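Local coordinates for iron uptake protein A2 (Synechocystis sp., PDB 2VOZ) that binds ferric iron in the periplasm and probably serves as a substrate-binding subunit of an ABC transporter that imports it, at residues E95-N109 with L116-Q128. Sequence-based numbering, arbitrary orientation.
Sequences EQAGLFQPVRSGKLN and LRHPDGLWYGFTQ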
# COMPACT_ATOMS: atom_id res chain seq x y z
N GLU B 95 -7.43 30.90 -1.78
CA GLU B 95 -7.86 32.17 -1.27
C GLU B 95 -8.41 33.03 -2.41
O GLU B 95 -9.48 33.66 -2.31
CB GLU B 95 -6.60 32.82 -0.73
CG GLU B 95 -6.63 33.42 0.60
CD GLU B 95 -5.41 34.32 0.71
OE1 GLU B 95 -5.59 35.54 0.49
OE2 GLU B 95 -4.29 33.80 0.90
N GLN B 96 -7.69 33.02 -3.52
CA GLN B 96 -8.04 33.84 -4.66
C GLN B 96 -9.34 33.37 -5.33
O GLN B 96 -10.10 34.21 -5.84
CB GLN B 96 -6.84 33.94 -5.61
CG GLN B 96 -5.64 34.59 -4.85
CD GLN B 96 -5.87 36.07 -4.56
OE1 GLN B 96 -5.93 36.85 -5.48
NE2 GLN B 96 -6.00 36.44 -3.28
N ALA B 97 -9.59 32.05 -5.28
CA ALA B 97 -10.85 31.44 -5.73
C ALA B 97 -11.99 31.69 -4.71
O ALA B 97 -13.15 31.26 -4.89
CB ALA B 97 -10.65 29.98 -5.95
N GLY B 98 -11.65 32.38 -3.62
CA GLY B 98 -12.63 32.74 -2.60
C GLY B 98 -13.13 31.55 -1.81
O GLY B 98 -14.29 31.53 -1.37
N LEU B 99 -12.24 30.58 -1.56
CA LEU B 99 -12.68 29.30 -1.00
C LEU B 99 -12.78 29.29 0.52
O LEU B 99 -13.49 28.43 1.07
CB LEU B 99 -11.76 28.16 -1.46
CG LEU B 99 -11.84 27.86 -2.97
CD1 LEU B 99 -11.19 26.53 -3.27
CD2 LEU B 99 -13.29 27.86 -3.47
N PHE B 100 -12.04 30.17 1.18
CA PHE B 100 -11.91 30.16 2.65
C PHE B 100 -12.81 31.19 3.32
O PHE B 100 -13.07 32.27 2.78
CB PHE B 100 -10.46 30.45 3.09
CG PHE B 100 -9.48 29.36 2.72
CD1 PHE B 100 -8.34 29.67 1.99
CD2 PHE B 100 -9.66 28.05 3.16
CE1 PHE B 100 -7.39 28.68 1.64
CE2 PHE B 100 -8.72 27.01 2.79
CZ PHE B 100 -7.59 27.37 2.03
N GLN B 101 -13.28 30.82 4.51
CA GLN B 101 -13.84 31.82 5.43
C GLN B 101 -12.85 32.10 6.55
O GLN B 101 -12.14 31.20 7.01
CB GLN B 101 -15.16 31.36 6.03
CG GLN B 101 -15.15 30.04 6.80
CD GLN B 101 -16.49 29.71 7.40
OE1 GLN B 101 -17.02 30.47 8.24
NE2 GLN B 101 -17.05 28.57 7.01
N PRO B 102 -12.87 33.33 7.05
CA PRO B 102 -12.00 33.60 8.20
C PRO B 102 -12.52 32.95 9.47
O PRO B 102 -13.73 32.83 9.70
CB PRO B 102 -12.03 35.13 8.32
CG PRO B 102 -13.38 35.54 7.71
CD PRO B 102 -13.64 34.51 6.61
N VAL B 103 -11.59 32.44 10.26
CA VAL B 103 -11.97 31.94 11.58
C VAL B 103 -11.15 32.65 12.64
O VAL B 103 -10.02 33.09 12.39
CB VAL B 103 -11.87 30.41 11.70
CG1 VAL B 103 -12.80 29.70 10.68
CG2 VAL B 103 -10.47 29.97 11.55
N ARG B 104 -11.75 32.76 13.82
CA ARG B 104 -11.13 33.42 14.95
C ARG B 104 -11.06 32.39 16.06
O ARG B 104 -12.08 31.98 16.62
CB ARG B 104 -11.96 34.65 15.35
N SER B 105 -9.86 31.93 16.35
CA SER B 105 -9.64 30.92 17.35
C SER B 105 -8.53 31.38 18.24
O SER B 105 -7.38 31.56 17.78
CB SER B 105 -9.24 29.59 16.70
OG SER B 105 -8.68 28.75 17.70
N GLY B 106 -8.85 31.53 19.52
CA GLY B 106 -7.84 31.78 20.53
C GLY B 106 -6.68 30.81 20.52
O GLY B 106 -5.55 31.26 20.51
N LYS B 107 -6.95 29.50 20.50
CA LYS B 107 -5.88 28.50 20.49
C LYS B 107 -4.97 28.62 19.29
O LYS B 107 -3.76 28.56 19.42
CB LYS B 107 -6.42 27.06 20.59
CG LYS B 107 -6.92 26.67 21.96
N LEU B 108 -5.54 28.78 18.10
CA LEU B 108 -4.71 28.94 16.91
C LEU B 108 -3.89 30.19 16.99
O LEU B 108 -2.70 30.18 16.69
CB LEU B 108 -5.56 28.98 15.64
CG LEU B 108 -6.32 27.70 15.28
CD1 LEU B 108 -7.15 27.94 14.02
CD2 LEU B 108 -5.38 26.48 15.11
N ASN B 109 -4.51 31.30 17.41
CA ASN B 109 -3.75 32.54 17.50
C ASN B 109 -2.60 32.46 18.51
O ASN B 109 -1.51 32.98 18.26
CB ASN B 109 -4.65 33.71 17.84
CG ASN B 109 -5.58 34.08 16.70
OD1 ASN B 109 -6.57 34.79 16.92
ND2 ASN B 109 -5.29 33.61 15.50
N LEU B 116 3.35 32.50 10.34
CA LEU B 116 3.05 31.24 9.66
C LEU B 116 1.55 31.05 9.47
O LEU B 116 1.08 29.94 9.21
CB LEU B 116 3.65 30.09 10.46
CG LEU B 116 5.17 30.21 10.64
CD1 LEU B 116 5.62 29.03 11.44
CD2 LEU B 116 5.92 30.29 9.31
N ARG B 117 0.80 32.14 9.58
CA ARG B 117 -0.64 32.10 9.32
C ARG B 117 -1.10 33.35 8.64
O ARG B 117 -0.42 34.38 8.68
CB ARG B 117 -1.45 31.88 10.61
CG ARG B 117 -1.06 32.77 11.80
CD ARG B 117 -1.88 32.36 13.02
NE ARG B 117 -1.36 32.88 14.30
CZ ARG B 117 -1.57 34.12 14.74
NH1 ARG B 117 -2.28 34.97 14.01
NH2 ARG B 117 -1.06 34.52 15.89
N HIS B 118 -2.26 33.27 7.99
CA HIS B 118 -2.75 34.40 7.23
C HIS B 118 -3.19 35.53 8.16
O HIS B 118 -3.85 35.27 9.17
CB HIS B 118 -3.89 33.93 6.33
CG HIS B 118 -4.34 34.97 5.37
ND1 HIS B 118 -3.93 35.01 4.05
CD2 HIS B 118 -5.12 36.06 5.56
CE1 HIS B 118 -4.46 36.07 3.47
NE2 HIS B 118 -5.18 36.72 4.36
N PRO B 119 -2.83 36.79 7.83
CA PRO B 119 -3.15 37.91 8.70
C PRO B 119 -4.64 38.08 8.96
O PRO B 119 -5.01 38.71 9.96
CB PRO B 119 -2.60 39.12 7.91
CG PRO B 119 -1.51 38.56 7.07
CD PRO B 119 -2.08 37.23 6.64
N ASP B 120 -5.51 37.55 8.10
CA ASP B 120 -6.95 37.72 8.26
C ASP B 120 -7.62 36.45 8.76
O ASP B 120 -8.86 36.35 8.80
CB ASP B 120 -7.58 38.19 6.94
CG ASP B 120 -7.08 39.53 6.51
OD1 ASP B 120 -6.89 40.40 7.39
OD2 ASP B 120 -6.85 39.72 5.30
N GLY B 121 -6.80 35.47 9.16
CA GLY B 121 -7.34 34.23 9.72
C GLY B 121 -7.97 33.28 8.72
O GLY B 121 -8.74 32.40 9.09
N LEU B 122 -7.61 33.43 7.45
CA LEU B 122 -8.18 32.62 6.38
C LEU B 122 -7.58 31.22 6.33
O LEU B 122 -8.24 30.27 5.92
CB LEU B 122 -7.97 33.32 5.04
CG LEU B 122 -8.84 34.56 4.76
CD1 LEU B 122 -8.42 35.17 3.42
CD2 LEU B 122 -10.30 34.15 4.78
N TRP B 123 -6.30 31.11 6.70
CA TRP B 123 -5.64 29.79 6.73
C TRP B 123 -4.42 29.85 7.63
O TRP B 123 -3.96 30.94 8.02
CB TRP B 123 -5.32 29.29 5.31
CG TRP B 123 -4.56 30.26 4.41
CD1 TRP B 123 -5.08 30.96 3.35
CD2 TRP B 123 -3.17 30.63 4.50
NE1 TRP B 123 -4.10 31.73 2.76
CE2 TRP B 123 -2.92 31.54 3.44
CE3 TRP B 123 -2.12 30.28 5.36
CZ2 TRP B 123 -1.68 32.11 3.22
CZ3 TRP B 123 -0.84 30.87 5.14
CH2 TRP B 123 -0.65 31.78 4.07
N TYR B 124 -3.91 28.65 7.97
CA TYR B 124 -2.95 28.49 9.06
C TYR B 124 -1.90 27.48 8.65
O TYR B 124 -2.25 26.43 8.12
CB TYR B 124 -3.67 27.97 10.32
CG TYR B 124 -4.70 28.96 10.76
CD1 TYR B 124 -5.95 28.99 10.17
CD2 TYR B 124 -4.38 29.93 11.72
CE1 TYR B 124 -6.92 29.98 10.56
CE2 TYR B 124 -5.32 30.92 12.11
CZ TYR B 124 -6.57 30.93 11.52
OH TYR B 124 -7.49 31.89 11.88
N GLY B 125 -0.63 27.80 8.86
CA GLY B 125 0.43 26.78 8.62
C GLY B 125 0.45 25.76 9.74
O GLY B 125 0.30 26.12 10.92
N PHE B 126 0.56 24.48 9.36
CA PHE B 126 0.69 23.41 10.34
C PHE B 126 2.02 22.67 10.31
O PHE B 126 2.37 22.03 11.30
CB PHE B 126 -0.49 22.45 10.25
CG PHE B 126 -1.75 23.08 10.69
CD1 PHE B 126 -2.00 23.27 12.07
CD2 PHE B 126 -2.65 23.58 9.77
CE1 PHE B 126 -3.17 23.88 12.51
CE2 PHE B 126 -3.80 24.24 10.19
CZ PHE B 126 -4.06 24.38 11.56
N THR B 127 2.74 22.73 9.18
CA THR B 127 4.14 22.28 9.16
C THR B 127 4.92 23.31 8.39
O THR B 127 4.32 24.13 7.68
CB THR B 127 4.30 20.90 8.45
OG1 THR B 127 4.00 21.08 7.07
CG2 THR B 127 3.38 19.87 9.08
N GLN B 128 6.24 23.28 8.49
CA GLN B 128 7.05 24.15 7.70
C GLN B 128 8.25 23.41 7.12
O GLN B 128 8.66 22.36 7.63
CB GLN B 128 7.46 25.40 8.49
CG GLN B 128 8.31 25.15 9.64
CD GLN B 128 8.58 26.40 10.50
OE1 GLN B 128 8.88 27.48 9.99
NE2 GLN B 128 8.47 26.24 11.80
O HOH W 1 -10.22 29.45 7.77
O HOH W 2 -7.85 32.35 14.59
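E95 with W123, V103 with G121 and L108 with Y124 carry a partly buried, mixed polar and apolar contact in which the connection from helix 88-96 to helix 106-111 lies against the turn leading into strand 124-136. At one end, W123 NE1 donates to E95 OE2 at 2.8 Å, an N-H...O angle of 162° marking a nearly straight bond. The carboxylate oxygen lies close to the indole plane and accepts the bond on its anti side, with the donor tilted out of the carboxylate plane. The H118 and E95 side chains approach each other from opposite directions, the imidazole plane steeply turned against the carboxylate, with H118 CE1 3.2 Å from E95 OE1, while H118 CB sits over the centre of the indole face. Shortening E95 to an alanine here is likely to leave the indole N-H of the buried W123 without this acceptor and to open a gap beside H118 and L122 CD1. Next to the indole, F100 CE1 comes within 3.7 Å of W123 CD1, the rings inclined obliquely.

The architecture is that of a periplasmic binding protein, in which strand 124-136 is a long member of the mixed sheet; F126 and T127 form a classic beta bulge opposite S264. Ahead of the strand, H118 to G121 make a type I turn, and V103 N bonds to G121 O at 3.1 Å. Water 1 donates to both Q101 O and L122 O, adding a second link between the backbones.

At the far end, L108 CD1 stands 3.8 Å from the Y124 ring centroid and only 6° off its normal, a CH-pi contact over the face. With Y124 CG anti to the carbonyl carbon (chi1 -62°), the phenol extends to V103, whose CG2 meets CE1. R117 NH2 makes a weak bond to N109 O, whereas its NE is held by I112 O.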